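Local atomic coordinates of DUF917 domain-containing protein (Chromobacterium violaceum, PDB entry 2O3I), a protein that is of unknown function but belongs to the two-domain S-Me-THD-like (DUF917) family and forms a two-chain assembly in the crystal. Residues M28-H33 / D72-V77; L126-A131 / G224-A229; P152-F157 / L168-P173; S301-D306 / L380-P385. The protein carries 2 engineered substitutions. All blocks are in the same frame, centred on the assembly; numbering follows the deposited sequence.

Contact 1: M28-H33 / D72-V77; sequences MISARH and DAINQV
Asn75 lies against Ser30 and His33 where a helix packs on a turn: helix 28-35 meets the type I beta turn Ile74-Val77 by the short helix 71-74. Asn75 loses the most surface here, and it works with both its side chain and its backbone. CG stands beside the backbone N, anti to the carbonyl carbon (chi1 -80°), which turns the amide toward the first turn of helix 28-35. There OD1 rests on the methylene of Ser30, with 3.4 Å from Asn75 OD1 to Ser30 CB, and it comes nearly as close to CB of Ile29. The Ser30 N-H lies near the same oxygen but points badly for a bond; it is taken by Thr27 OG1, and that hydroxyl also hydrogen-bonds Asn75 OD1. Thr27, just ahead of the helix, thus links the amide to the helix start. Ser30 CB also sits 4.1 Å from CG2 of Ile74, and both side chains reach on to Leu112 of helix 111-124. His33, one turn later, stretches across to the turn itself. The carbonyl O of Ile29 lies above one face of the imidazole, toward its rim, and CB of His33 approaches Val77 O. At the ring edge, near the ring plane, His33 ND1 gives a weak hydrogen bond to Asn75 O, 2.8 Å long but bent to 120° at the hydrogen.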
loop_
_atom_site.group_PDB
_atom_site.type_symbol
_atom_site.label_atom_id
_atom_site.label_comp_id
_atom_site.label_asym_id
_atom_site.label_seq_id
_atom_site.Cartn_x
_atom_site.Cartn_y
_atom_site.Cartn_z
HETATM N N MSE A 28 -23.050 5.539 -15.190
HETATM C CA MSE A 28 -23.271 6.578 -16.178
HETATM C C MSE A 28 -23.397 7.883 -15.403
HETATM O O MSE A 28 -23.083 8.961 -15.906
HETATM C CB MSE A 28 -24.555 6.300 -16.959
HETATM C CG MSE A 28 -24.454 5.124 -17.910
HETATM SE SE MSE A 28 -26.179 4.584 -18.599
HETATM C CE MSE A 28 -26.448 5.951 -19.932
ATOM N N ILE A 29 -23.845 7.766 -14.160
ATOM C CA ILE A 29 -24.015 8.921 -13.295
ATOM C C ILE A 29 -22.709 9.694 -13.160
ATOM O O ILE A 29 -22.661 10.898 -13.408
ATOM C CB ILE A 29 -24.496 8.482 -11.910
ATOM C CG1 ILE A 29 -25.765 7.629 -12.065
ATOM C CG2 ILE A 29 -24.735 9.710 -11.034
ATOM C CD1 ILE A 29 -26.281 6.993 -10.780
ATOM N N SER A 30 -21.644 8.997 -12.773
ATOM C CA SER A 30 -20.350 9.644 -12.615
ATOM C C SER A 30 -19.762 10.004 -13.978
ATOM O O SER A 30 -19.004 10.955 -14.094
ATOM C CB SER A 30 -19.379 8.743 -11.838
ATOM O OG SER A 30 -18.931 7.648 -12.616
ATOM N N ALA A 31 -20.112 9.242 -15.010
ATOM C CA ALA A 31 -19.609 9.527 -16.349
ATOM C C ALA A 31 -20.235 10.826 -16.853
ATOM O O ALA A 31 -19.562 11.642 -17.480
ATOM C CB ALA A 31 -19.938 8.383 -17.300
ATOM N N ARG A 32 -21.523 11.009 -16.568
ATOM C CA ARG A 32 -22.249 12.209 -16.981
ATOM C C ARG A 32 -21.781 13.422 -16.194
ATOM O O ARG A 32 -21.703 14.526 -16.728
ATOM C CB ARG A 32 -23.764 12.006 -16.811
ATOM C CG ARG A 32 -24.409 11.223 -17.967
ATOM C CD ARG A 32 -25.842 10.786 -17.677
ATOM N NE ARG A 32 -26.435 10.071 -18.808
ATOM C CZ ARG A 32 -27.520 9.299 -18.731
ATOM N NH1 ARG A 32 -28.142 9.139 -17.572
ATOM N NH2 ARG A 32 -27.977 8.672 -19.809
ATOM N N HIS A 33 -21.463 13.214 -14.925
ATOM C CA HIS A 33 -20.976 14.292 -14.082
ATOM C C HIS A 33 -19.699 14.881 -14.664
ATOM O O HIS A 33 -19.500 16.099 -14.648
ATOM C CB HIS A 33 -20.692 13.772 -12.674
ATOM C CG HIS A 33 -21.913 13.634 -11.822
ATOM N ND1 HIS A 33 -21.929 12.888 -10.663
ATOM C CD2 HIS A 33 -23.157 14.155 -11.954
ATOM C CE1 HIS A 33 -23.133 12.952 -10.119
ATOM N NE2 HIS A 33 -23.895 13.714 -10.882
ATOM N N ASP A 72 -19.112 5.614 -4.630
ATOM C CA ASP A 72 -19.707 6.674 -3.817
ATOM C C ASP A 72 -18.899 7.968 -3.915
ATOM O O ASP A 72 -19.461 9.062 -4.042
ATOM C CB ASP A 72 -19.791 6.229 -2.352
ATOM C CG ASP A 72 -20.942 5.269 -2.097
ATOM O OD1 ASP A 72 -21.166 4.368 -2.935
ATOM O OD2 ASP A 72 -21.618 5.408 -1.055
ATOM N N ALA A 73 -17.578 7.829 -3.857
ATOM C CA ALA A 73 -16.680 8.972 -3.933
ATOM C C ALA A 73 -16.540 9.470 -5.366
ATOM O O ALA A 73 -16.508 10.674 -5.617
ATOM C CB ALA A 73 -15.311 8.596 -3.371
ATOM N N ILE A 74 -16.471 8.538 -6.310
ATOM C CA ILE A 74 -16.325 8.897 -7.713
ATOM C C ILE A 74 -17.562 9.614 -8.272
ATOM O O ILE A 74 -17.445 10.444 -9.175
ATOM C CB ILE A 74 -15.978 7.641 -8.553
ATOM C CG1 ILE A 74 -14.679 7.024 -8.018
ATOM C CG2 ILE A 74 -15.798 8.013 -10.019
ATOM C CD1 ILE A 74 -14.286 5.704 -8.648
ATOM N N ASN A 75 -18.739 9.315 -7.725
ATOM C CA ASN A 75 -19.972 9.960 -8.181
ATOM C C ASN A 75 -20.010 11.442 -7.818
ATOM O O ASN A 75 -20.931 12.152 -8.207
ATOM C CB ASN A 75 -21.212 9.284 -7.575
ATOM C CG ASN A 75 -21.609 8.008 -8.303
ATOM O OD1 ASN A 75 -21.754 7.994 -9.526
ATOM N ND2 ASN A 75 -21.802 6.934 -7.549
ATOM N N GLN A 76 -19.012 11.909 -7.077
ATOM C CA GLN A 76 -18.968 13.304 -6.653
ATOM C C GLN A 76 -17.998 14.151 -7.467
ATOM O O GLN A 76 -18.023 15.381 -7.402
ATOM C CB GLN A 76 -18.582 13.379 -5.174
ATOM C CG GLN A 76 -19.523 12.624 -4.243
ATOM C CD GLN A 76 -19.047 12.648 -2.800
ATOM O OE1 GLN A 76 -18.787 13.717 -2.241
ATOM N NE2 GLN A 76 -18.932 11.467 -2.189
ATOM N N VAL A 77 -17.147 13.487 -8.237
ATOM C CA VAL A 77 -16.157 14.172 -9.053
ATOM C C VAL A 77 -16.783 14.969 -10.194
ATOM O O VAL A 77 -17.762 14.539 -10.799
ATOM C CB VAL A 77 -15.155 13.160 -9.628
ATOM C CG1 VAL A 77 -14.109 13.874 -10.449
ATOM C CG2 VAL A 77 -14.498 12.393 -8.494
#

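Contact 2: L126-A131 / G224-A229; sequences LAVVDA and GTLSRA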
loop_
_atom_site.group_PDB
_atom_site.type_symbol
_atom_site.label_atom_id
_atom_site.label_comp_id
_atom_site.label_asym_id
_atom_site.label_seq_id
_atom_site.Cartn_x
_atom_site.Cartn_y
_atom_site.Cartn_z
ATOM N N LEU A 126 -3.124 14.577 -25.823
ATOM C CA LEU A 126 -2.779 13.232 -26.268
ATOM C C LEU A 126 -3.907 12.662 -27.112
ATOM O O LEU A 126 -4.938 13.298 -27.308
ATOM C CB LEU A 126 -2.553 12.315 -25.064
ATOM C CG LEU A 126 -1.678 12.859 -23.927
ATOM C CD1 LEU A 126 -1.722 11.896 -22.753
ATOM C CD2 LEU A 126 -0.248 13.050 -24.404
ATOM N N ALA A 127 -3.701 11.457 -27.621
ATOM C CA ALA A 127 -4.724 10.792 -28.405
ATOM C C ALA A 127 -5.137 9.526 -27.652
ATOM O O ALA A 127 -4.301 8.850 -27.046
ATOM C CB ALA A 127 -4.191 10.438 -29.796
ATOM N N VAL A 128 -6.429 9.228 -27.669
ATOM C CA VAL A 128 -6.950 8.040 -27.000
ATOM C C VAL A 128 -7.012 6.921 -28.036
ATOM O O VAL A 128 -7.398 7.148 -29.181
ATOM C CB VAL A 128 -8.359 8.310 -26.417
ATOM C CG1 VAL A 128 -9.268 8.860 -27.501
ATOM C CG2 VAL A 128 -8.942 7.030 -25.825
ATOM N N VAL A 129 -6.608 5.719 -27.640
ATOM C CA VAL A 129 -6.616 4.586 -28.558
ATOM C C VAL A 129 -8.007 3.961 -28.642
ATOM O O VAL A 129 -8.674 3.802 -27.627
ATOM C CB VAL A 129 -5.589 3.531 -28.107
ATOM C CG1 VAL A 129 -5.625 2.320 -29.033
ATOM C CG2 VAL A 129 -4.198 4.156 -28.090
ATOM N N ASP A 130 -8.446 3.624 -29.854
ATOM C CA ASP A 130 -9.764 3.018 -30.051
ATOM C C ASP A 130 -9.616 1.553 -29.709
ATOM O O ASP A 130 -9.497 0.702 -30.593
ATOM C CB ASP A 130 -10.233 3.191 -31.510
ATOM C CG ASP A 130 -11.690 2.757 -31.721
ATOM O OD1 ASP A 130 -12.372 2.411 -30.733
ATOM O OD2 ASP A 130 -12.165 2.768 -32.879
ATOM N N ALA A 131 -9.618 1.273 -28.407
ATOM C CA ALA A 131 -9.452 -0.076 -27.896
ATOM C C ALA A 131 -9.452 -0.047 -26.381
ATOM O O ALA A 131 -9.530 1.019 -25.775
ATOM C CB ALA A 131 -8.122 -0.650 -28.381
ATOM N N GLY A 224 -11.319 -1.329 -31.661
ATOM C CA GLY A 224 -12.515 -0.650 -32.137
ATOM C C GLY A 224 -13.624 -0.626 -31.106
ATOM O O GLY A 224 -14.782 -0.406 -31.436
ATOM N N THR A 225 -13.257 -0.831 -29.845
ATOM C CA THR A 225 -14.229 -0.862 -28.757
ATOM C C THR A 225 -14.823 0.498 -28.429
ATOM O O THR A 225 -15.972 0.591 -27.991
ATOM C CB THR A 225 -13.595 -1.438 -27.490
ATOM O OG1 THR A 225 -12.482 -0.621 -27.099
ATOM C CG2 THR A 225 -13.122 -2.867 -27.745
ATOM N N LEU A 226 -14.053 1.560 -28.636
ATOM C CA LEU A 226 -14.573 2.884 -28.351
ATOM C C LEU A 226 -15.587 3.268 -29.433
ATOM O O LEU A 226 -16.700 3.701 -29.119
ATOM C CB LEU A 226 -13.434 3.910 -28.275
ATOM C CG LEU A 226 -13.803 5.283 -27.695
ATOM C CD1 LEU A 226 -12.556 5.961 -27.170
ATOM C CD2 LEU A 226 -14.500 6.144 -28.745
ATOM N N SER A 227 -15.218 3.094 -30.700
ATOM C CA SER A 227 -16.125 3.444 -31.787
ATOM C C SER A 227 -17.433 2.633 -31.799
ATOM O O SER A 227 -18.509 3.182 -32.059
ATOM C CB SER A 227 -15.406 3.334 -33.136
ATOM O OG SER A 227 -14.675 2.131 -33.244
ATOM N N ARG A 228 -17.361 1.338 -31.513
ATOM C CA ARG A 228 -18.585 0.551 -31.497
ATOM C C ARG A 228 -19.462 1.005 -30.318
ATOM O O ARG A 228 -20.684 0.966 -30.391
ATOM C CB ARG A 228 -18.281 -0.946 -31.392
ATOM C CG ARG A 228 -17.727 -1.358 -30.069
ATOM C CD ARG A 228 -17.958 -2.831 -29.791
ATOM N NE ARG A 228 -17.737 -3.066 -28.371
ATOM C CZ ARG A 228 -17.409 -4.232 -27.837
ATOM N NH1 ARG A 228 -17.263 -5.300 -28.604
ATOM N NH2 ARG A 228 -17.199 -4.313 -26.531
ATOM N N ALA A 229 -18.835 1.441 -29.232
ATOM C CA ALA A 229 -19.598 1.921 -28.084
ATOM C C ALA A 229 -20.350 3.184 -28.495
ATOM O O ALA A 229 -21.498 3.386 -28.099
ATOM C CB ALA A 229 -18.672 2.227 -26.915
#
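Asp130 points its carboxylate into the opening turn of helix 225-237, and the two oxygens divide the work. With CG anti to the backbone N (chi1 -172°), the group reaches from just beyond Val129 toward the N-H groups that a helix leaves without partners in its first turn. Asp130 OD1 accepts Ser227 N at 2.9 Å, met on the syn side but 31° out of the carboxylate plane, and also takes a weaker bond from Leu226 N. Asp130 OD2 uses its syn lone pair for the hydroxyl of Ser227, whose OG is only 2.6 Å away. Ser227 therefore grips both oxygens, one through its backbone and one through its side chain, which should fix the rotation of the carboxylate. A negative group here would also interact favourably with the positive end of the helix dipole. Gly224, at the N-cap position with a positive phi, adds a backbone bond: its N reaches Asp130 O at 2.9 Å, from well above the carbonyl plane. Thr225 brings its OG1 close to the backbone CA and C of Ala131 and hydrogen-bonds Asp132 just beyond. The apolar share is small, Val128 CG2 and Leu226 CD1 meeting tip to tip at 4.0 Å. Strand 127-129 runs parallel between strands 49-52 and 101-105, and helix 111-124 closes the apolar side, with Ala117 on Val128 and Phe114 on Leu226, so a helix from the C-terminal family region is seated by an N-terminal sheet strand.

Contact 3: P152-F157 / L168-P173; sequences PPTPAF and LGVRMP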
loop_
_atom_site.group_PDB
_atom_site.type_symbol
_atom_site.label_atom_id
_atom_site.label_comp_id
_atom_site.label_asym_id
_atom_site.label_seq_id
_atom_site.Cartn_x
_atom_site.Cartn_y
_atom_site.Cartn_z
ATOM N N PRO A 152 4.786 -4.750 -18.225
ATOM C CA PRO A 152 5.073 -4.473 -16.815
ATOM C C PRO A 152 3.964 -3.602 -16.244
ATOM O O PRO A 152 3.622 -2.577 -16.822
ATOM C CB PRO A 152 6.421 -3.757 -16.870
ATOM C CG PRO A 152 7.087 -4.419 -18.038
ATOM C CD PRO A 152 5.961 -4.462 -19.068
ATOM N N PRO A 153 3.371 -4.020 -15.116
ATOM C CA PRO A 153 2.289 -3.259 -14.483
ATOM C C PRO A 153 2.738 -2.008 -13.739
ATOM O O PRO A 153 1.941 -1.092 -13.522
ATOM C CB PRO A 153 1.652 -4.288 -13.549
ATOM C CG PRO A 153 2.827 -5.102 -13.115
ATOM C CD PRO A 153 3.571 -5.312 -14.429
ATOM N N THR A 154 4.006 -1.973 -13.337
ATOM C CA THR A 154 4.534 -0.821 -12.613
ATOM C C THR A 154 5.747 -0.290 -13.364
ATOM O O THR A 154 6.344 -0.996 -14.166
ATOM C CB THR A 154 4.971 -1.196 -11.184
ATOM O OG1 THR A 154 6.128 -2.033 -11.250
ATOM C CG2 THR A 154 3.866 -1.934 -10.460
ATOM N N PRO A 155 6.138 0.963 -13.105
ATOM C CA PRO A 155 5.562 1.933 -12.174
ATOM C C PRO A 155 4.073 2.196 -12.364
ATOM O O PRO A 155 3.592 2.348 -13.491
ATOM C CB PRO A 155 6.388 3.188 -12.435
ATOM C CG PRO A 155 7.699 2.653 -12.891
ATOM C CD PRO A 155 7.276 1.555 -13.827
ATOM N N ALA A 156 3.349 2.245 -11.249
ATOM C CA ALA A 156 1.918 2.529 -11.272
ATOM C C ALA A 156 1.758 3.869 -10.548
ATOM O O ALA A 156 2.431 4.122 -9.547
ATOM C CB ALA A 156 1.149 1.443 -10.549
ATOM N N PHE A 157 0.885 4.731 -11.051
ATOM C CA PHE A 157 0.704 6.027 -10.418
ATOM C C PHE A 157 -0.733 6.242 -9.948
ATOM O O PHE A 157 -1.672 6.096 -10.723
ATOM C CB PHE A 157 1.099 7.146 -11.394
ATOM C CG PHE A 157 2.512 7.037 -11.921
ATOM C CD1 PHE A 157 3.606 7.355 -11.112
ATOM C CD2 PHE A 157 2.749 6.597 -13.217
ATOM C CE1 PHE A 157 4.923 7.231 -11.592
ATOM C CE2 PHE A 157 4.053 6.467 -13.708
ATOM C CZ PHE A 157 5.145 6.786 -12.892
ATOM N N LEU A 168 3.944 3.326 -7.242
ATOM C CA LEU A 168 4.111 1.982 -6.725
ATOM C C LEU A 168 4.859 1.107 -7.723
ATOM O O LEU A 168 4.503 1.043 -8.896
ATOM C CB LEU A 168 2.737 1.386 -6.408
ATOM C CG LEU A 168 2.597 0.131 -5.540
ATOM C CD1 LEU A 168 2.946 -1.089 -6.337
ATOM C CD2 LEU A 168 3.462 0.246 -4.296
ATOM N N GLY A 169 5.913 0.453 -7.245
ATOM C CA GLY A 169 6.698 -0.436 -8.084
ATOM C C GLY A 169 6.680 -1.821 -7.467
ATOM O O GLY A 169 6.832 -1.956 -6.254
ATOM N N VAL A 170 6.473 -2.852 -8.282
ATOM C CA VAL A 170 6.448 -4.224 -7.778
ATOM C C VAL A 170 7.315 -5.183 -8.587
ATOM O O VAL A 170 7.196 -5.279 -9.812
ATOM C CB VAL A 170 5.013 -4.807 -7.745
ATOM C CG1 VAL A 170 5.058 -6.275 -7.343
ATOM C CG2 VAL A 170 4.153 -4.035 -6.760
ATOM N N ARG A 171 8.182 -5.897 -7.877
ATOM C CA ARG A 171 9.058 -6.895 -8.473
ATOM C C ARG A 171 8.771 -8.217 -7.758
ATOM O O ARG A 171 9.041 -8.369 -6.563
ATOM C CB ARG A 171 10.533 -6.500 -8.304
HETATM N N MSE A 172 8.196 -9.160 -8.494
HETATM C CA MSE A 172 7.866 -10.467 -7.946
HETATM C C MSE A 172 9.125 -11.306 -7.798
HETATM O O MSE A 172 10.103 -11.113 -8.520
HETATM C CB MSE A 172 6.897 -11.202 -8.874
HETATM C CG MSE A 172 5.543 -10.554 -9.025
HETATM SE SE MSE A 172 4.567 -10.555 -7.367
HETATM C CE MSE A 172 3.981 -12.401 -7.354
ATOM N N PRO A 173 9.128 -12.239 -6.840
ATOM C CA PRO A 173 10.322 -13.070 -6.686
ATOM C C PRO A 173 10.216 -14.185 -7.732
ATOM O O PRO A 173 9.134 -14.432 -8.270
ATOM C CB PRO A 173 10.189 -13.591 -5.259
ATOM C CG PRO A 173 8.711 -13.773 -5.124
ATOM C CD PRO A 173 8.154 -12.505 -5.765
HETATM O O HOH W 1 6.368 -4.089 -12.785
#
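Thr154 faces strand 165-171 before regular pairing with segment 152-157 begins, and its side chain stands in for a backbone partner. Thr154 OG1 accepts Val170 N at 3.1 Å in an almost straight bond (171°), while CB and CG2 lie close to the carbonyl O of Leu168. Thr154 OG1 is also 2.6 Å from a water oxygen, and that water gives a weak bond to Val170 O, bridging side chain and strand. CG2 also touches CB of Val170. A cis peptide follows, leading into Pro155, whose CB points away from the partner strand; its CA-H still makes a contact with Leu168 O. At Ala156 ordinary antiparallel pairing takes over. It forms a hydrogen-bonded pair with Leu168: Ala156 N to Leu168 O and Leu168 N to Ala156 O are both 2.9 Å. The CB atoms of the pair sit together on one face of the sheet. These strands are the two arms of a beta hairpin. Strand 156-159 lies between 203-211 and 165-171, helix 183-194 packs on Pro153 and Thr154, and the outermost strand 165-171 pairs antiparallel with a strand of the second subunit, carrying the sheet across the interface.

Contact 4: S301-D306 / L380-P385; sequences SLLAWD and LGYLGP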
loop_
_atom_site.group_PDB
_atom_site.type_symbol
_atom_site.label_atom_id
_atom_site.label_comp_id
_atom_site.label_asym_id
_atom_site.label_seq_id
_atom_site.Cartn_x
_atom_site.Cartn_y
_atom_site.Cartn_z
ATOM N N SER A 301 -21.298 -7.993 -13.885
ATOM C CA SER A 301 -22.134 -9.173 -13.800
ATOM C C SER A 301 -21.251 -10.317 -14.295
ATOM O O SER A 301 -20.590 -10.193 -15.322
ATOM C CB SER A 301 -23.368 -9.010 -14.683
ATOM O OG SER A 301 -24.183 -7.965 -14.181
ATOM N N LEU A 302 -21.240 -11.424 -13.562
ATOM C CA LEU A 302 -20.395 -12.558 -13.910
ATOM C C LEU A 302 -21.142 -13.859 -14.208
ATOM O O LEU A 302 -20.649 -14.707 -14.952
ATOM C CB LEU A 302 -19.385 -12.781 -12.783
ATOM C CG LEU A 302 -18.486 -11.571 -12.506
ATOM C CD1 LEU A 302 -17.794 -11.733 -11.163
ATOM C CD2 LEU A 302 -17.467 -11.418 -13.633
ATOM N N LEU A 303 -22.319 -14.020 -13.618
ATOM C CA LEU A 303 -23.121 -15.211 -13.842
ATOM C C LEU A 303 -24.610 -14.896 -13.877
ATOM O O LEU A 303 -25.069 -13.920 -13.279
ATOM C CB LEU A 303 -22.880 -16.246 -12.744
ATOM C CG LEU A 303 -21.468 -16.751 -12.462
ATOM C CD1 LEU A 303 -20.756 -15.800 -11.511
ATOM C CD2 LEU A 303 -21.565 -18.136 -11.839
ATOM N N ALA A 304 -25.354 -15.738 -14.586
ATOM C CA ALA A 304 -26.799 -15.614 -14.698
ATOM C C ALA A 304 -27.367 -17.006 -14.424
ATOM O O ALA A 304 -27.036 -17.972 -15.119
ATOM C CB ALA A 304 -27.193 -15.138 -16.096
ATOM N N TRP A 305 -28.213 -17.104 -13.402
ATOM C CA TRP A 305 -28.805 -18.379 -13.019
ATOM C C TRP A 305 -30.315 -18.448 -13.164
ATOM O O TRP A 305 -31.033 -17.542 -12.743
ATOM C CB TRP A 305 -28.478 -18.718 -11.560
ATOM C CG TRP A 305 -27.096 -19.236 -11.293
ATOM C CD1 TRP A 305 -26.014 -18.518 -10.858
ATOM C CD2 TRP A 305 -26.660 -20.596 -11.399
ATOM N NE1 TRP A 305 -24.933 -19.352 -10.685
ATOM C CE2 TRP A 305 -25.302 -20.632 -11.010
ATOM C CE3 TRP A 305 -27.286 -21.792 -11.783
ATOM C CZ2 TRP A 305 -24.557 -21.818 -10.996
ATOM C CZ3 TRP A 305 -26.546 -22.969 -11.768
ATOM C CH2 TRP A 305 -25.197 -22.972 -11.377
ATOM N N ASP A 306 -30.783 -19.541 -13.758
ATOM C CA ASP A 306 -32.210 -19.795 -13.903
ATOM C C ASP A 306 -32.500 -20.834 -12.822
ATOM O O ASP A 306 -31.915 -21.914 -12.826
ATOM C CB ASP A 306 -32.539 -20.383 -15.279
ATOM C CG ASP A 306 -34.024 -20.690 -15.441
ATOM O OD1 ASP A 306 -34.596 -21.378 -14.568
ATOM O OD2 ASP A 306 -34.620 -20.245 -16.446
ATOM N N LEU A 380 -16.689 -17.297 -6.747
ATOM C CA LEU A 380 -18.128 -17.088 -6.677
ATOM C C LEU A 380 -18.900 -18.405 -6.736
ATOM O O LEU A 380 -20.097 -18.423 -7.038
ATOM C CB LEU A 380 -18.601 -16.164 -7.803
ATOM C CG LEU A 380 -18.396 -14.662 -7.600
ATOM C CD1 LEU A 380 -16.933 -14.289 -7.802
ATOM C CD2 LEU A 380 -19.275 -13.914 -8.589
ATOM N N GLY A 381 -18.210 -19.508 -6.467
ATOM C CA GLY A 381 -18.873 -20.800 -6.457
ATOM C C GLY A 381 -19.020 -21.598 -7.745
ATOM O O GLY A 381 -19.412 -22.766 -7.685
ATOM N N TYR A 382 -18.742 -21.005 -8.904
ATOM C CA TYR A 382 -18.860 -21.765 -10.147
ATOM C C TYR A 382 -17.516 -22.354 -10.523
ATOM O O TYR A 382 -16.568 -21.626 -10.801
ATOM C CB TYR A 382 -19.368 -20.899 -11.304
ATOM C CG TYR A 382 -19.469 -21.668 -12.607
ATOM C CD1 TYR A 382 -18.475 -21.574 -13.587
ATOM C CD2 TYR A 382 -20.533 -22.539 -12.834
ATOM C CE1 TYR A 382 -18.547 -22.337 -14.762
ATOM C CE2 TYR A 382 -20.613 -23.299 -13.993
ATOM C CZ TYR A 382 -19.624 -23.198 -14.953
ATOM O OH TYR A 382 -19.724 -23.957 -16.096
ATOM N N LEU A 383 -17.438 -23.679 -10.536
ATOM C CA LEU A 383 -16.196 -24.348 -10.872
ATOM C C LEU A 383 -16.319 -25.226 -12.116
ATOM O O LEU A 383 -15.518 -26.132 -12.329
ATOM C CB LEU A 383 -15.705 -25.168 -9.673
ATOM C CG LEU A 383 -15.297 -24.363 -8.429
ATOM C CD1 LEU A 383 -16.531 -23.905 -7.673
ATOM C CD2 LEU A 383 -14.426 -25.220 -7.527
ATOM N N GLY A 384 -17.322 -24.941 -12.939
ATOM C CA GLY A 384 -17.518 -25.699 -14.163
ATOM C C GLY A 384 -16.666 -25.139 -15.293
ATOM O O GLY A 384 -15.817 -24.287 -15.059
ATOM N N PRO A 385 -16.866 -25.591 -16.535
ATOM C CA PRO A 385 -16.045 -25.054 -17.620
ATOM C C PRO A 385 -16.687 -23.821 -18.237
ATOM O O PRO A 385 -17.824 -23.487 -17.923
ATOM C CB PRO A 385 -15.996 -26.216 -18.598
ATOM C CG PRO A 385 -17.407 -26.740 -18.508
ATOM C CD PRO A 385 -17.671 -26.736 -17.003
#
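Two consecutive leucines of a beta strand, Leu302 and Leu303, lean on the same methyl of Leu380. Normally neighbours in a strand point to opposite faces, but here a classic beta bulge sets both residues opposite Leu296 of the adjacent strand 292-297, and both side chains project toward segment 380-385. Leu380 CD2 receives them: it is 3.7 Å from Leu302 CD1 and 3.8 Å from Leu303 CD1. The side chains of Leu302 and Leu380 cross at about a right angle, whereas Leu303 comes in at a slant and spends its second methyl on the next partner, with Leu303 CD2 3.6 Å from CB of Tyr382. CG of Tyr382 is anti to its backbone N (chi1 179°), and the indole of Trp305 grazes its ring, CZ2 of Trp305 lying 4.5 Å from CD2 of Tyr382. The loop begins at the Schellman motif that ends helix 367-379, with Gly381 at positive phi as its C-prime residue; Leu377 in that helix also packs on Leu302 and Leu303. Tyr382 is held from its own side: the N of Gly384 lies over the ring centre, and Tyr382 OH donates to Pro385 O at 2.7 Å, in the carbonyl plane and on a lone pair. No hydrogen bond crosses between the two segments. Their union rests on methyl and ring packing, with the tyrosine hydroxyl satisfied inside its own loop, so between these two segments the attraction is probably mostly the burial of apolar surface.

From the N terminus, contact 1 closes first, bringing the turn by helix 71-74 back to helix 28-35 across a loop that carries strands 49-52 and 61-69. Contact 2 opens at strand 127-129 and closes some ninety residues later at helix 225-237, joining the N-terminal and C-terminal family regions. Nested inside that loop is contact 3, a local hairpin at the far edge of the same mixed sheet, where the second subunit continues it. Contact 4 comes last and in series, tying the antiparallel sheet to the end of helix 367-379. None of the four touches another; contacts 2 and 4 lie on opposite sides of the chain's centre, their own centres about 30 Å apart.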